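Local coordinates for protein TCR beta chain (Gallus gallus, PDB 6LIR) that pairs with the TCR alpha chain to form the chicken alpha beta T-cell receptor, which probably recognises peptide antigens presented by MHC molecules, at residues 9-12 / 13-16. Sequence-based numbering, arbitrary orientation.
Sequences VLKE and DENA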
loop_
_atom_site.group_PDB
_atom_site.type_symbol
_atom_site.label_atom_id
_atom_site.label_comp_id
_atom_site.label_asym_id
_atom_site.label_seq_id
_atom_site.Cartn_x
_atom_site.Cartn_y
_atom_site.Cartn_z
ATOM N N VAL B 9 15.936 8.927 1.956
ATOM C CA VAL B 9 16.818 8.116 2.786
ATOM C C VAL B 9 17.898 9.020 3.361
ATOM O O VAL B 9 18.581 9.730 2.615
ATOM C CB VAL B 9 17.456 6.955 2.003
ATOM C CG1 VAL B 9 18.303 6.106 2.935
ATOM C CG2 VAL B 9 16.383 6.115 1.327
ATOM N N LEU B 10 18.061 8.986 4.680
ATOM C CA LEU B 10 19.016 9.840 5.363
ATOM C C LEU B 10 20.034 9.000 6.122
ATOM O O LEU B 10 19.796 7.835 6.450
ATOM C CB LEU B 10 18.319 10.786 6.348
ATOM C CG LEU B 10 17.292 11.763 5.790
ATOM C CD1 LEU B 10 16.724 12.589 6.923
ATOM C CD2 LEU B 10 17.927 12.648 4.727
ATOM N N LYS B 11 21.172 9.622 6.402
ATOM C CA LYS B 11 22.193 9.061 7.272
ATOM C C LYS B 11 22.038 9.626 8.678
ATOM O O LYS B 11 21.386 10.650 8.894
ATOM C CB LYS B 11 23.602 9.351 6.741
ATOM C CG LYS B 11 24.060 8.450 5.594
ATOM C CD LYS B 11 24.464 9.275 4.379
ATOM C CE LYS B 11 23.235 9.769 3.660
ATOM N NZ LYS B 11 23.472 10.567 2.412
ATOM N N GLU B 12 22.633 8.927 9.642
ATOM C CA GLU B 12 22.576 9.365 11.030
ATOM C C GLU B 12 23.178 10.758 11.179
ATOM O O GLU B 12 24.162 11.102 10.516
ATOM C CB GLU B 12 23.323 8.374 11.921
ATOM C CG GLU B 12 22.751 8.223 13.316
ATOM C CD GLU B 12 22.722 6.778 13.767
ATOM O OE1 GLU B 12 21.618 6.252 14.021
ATOM O OE2 GLU B 12 23.807 6.163 13.856
ATOM N N ASP B 13 22.549 11.573 12.027
ATOM C CA ASP B 13 22.954 12.931 12.387
ATOM C C ASP B 13 22.663 13.927 11.274
ATOM O O ASP B 13 22.899 15.127 11.457
ATOM C CB ASP B 13 24.438 13.029 12.775
ATOM C CG ASP B 13 24.772 12.213 14.007
ATOM O OD1 ASP B 13 24.473 10.999 14.021
ATOM O OD2 ASP B 13 25.338 12.783 14.965
ATOM N N GLU B 14 22.160 13.475 10.132
ATOM C CA GLU B 14 21.880 14.363 9.017
ATOM C C GLU B 14 20.713 15.288 9.330
ATOM O O GLU B 14 19.818 14.960 10.112
ATOM C CB GLU B 14 21.562 13.558 7.764
ATOM C CG GLU B 14 22.484 13.825 6.609
ATOM C CD GLU B 14 21.928 13.268 5.329
ATOM O OE1 GLU B 14 22.113 12.063 5.097
ATOM O OE2 GLU B 14 21.307 14.026 4.560
ATOM N N ASN B 15 20.736 16.461 8.711
ATOM C CA ASN B 15 19.575 17.331 8.709
ATOM C C ASN B 15 18.911 17.258 7.341
ATOM O O ASN B 15 19.561 16.990 6.326
ATOM C CB ASN B 15 19.964 18.777 9.022
ATOM C CG ASN B 15 20.432 18.961 10.451
ATOM O OD1 ASN B 15 20.011 18.239 11.355
ATOM N ND2 ASN B 15 21.309 19.936 10.664
ATOM N N ALA B 16 17.605 17.501 7.325
ATOM C CA ALA B 16 16.841 17.390 6.093
ATOM C C ALA B 16 15.517 18.106 6.271
ATOM O O ALA B 16 14.996 18.213 7.384
ATOM C CB ALA B 16 16.604 15.929 5.699
#
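Lys11 and Glu14 meet across a type II beta turn that links strands 7-11 and 16-21 of the immunoglobulin V-set domain, carrying the chain from one sheet of the sandwich to the other. The turn is closed by Glu14 N, which donates to Lys11 O (3.2 Å) from above the carbonyl plane. Asp13, third in the turn, takes the positive phi (75°) of that position. The Glu14 side chain, stretched out from CA to CD (chi2 -166°), runs back from the turn alongside the end of strand 7-11, where its carboxylate meets Lys11. There OE1 accepts a nearly straight hydrogen bond from Lys11 N (2.9 Å, N-H...O 165°), the donor lying well out of the carboxylate plane. The lysine chain folds round the same oxygen, and NZ forms a long salt bridge with OE1 at 3.4 Å. Lys11 CE is modelled closer to OE1 than NZ is, so the exact placing of the lysine end is doubtful. Were Glu14 replaced by an alanine, Lys11 N would probably lose this acceptor and the ammonium group this counter-charge. On the buried side of the contact, Leu10 places its two methyls against Ala16, at the start of strand 16-21. Its CD2 also lies 3.7 Å from Glu14 OE2, while its CD1 packs against the methyl of Ala16, CB, at 3.6 Å.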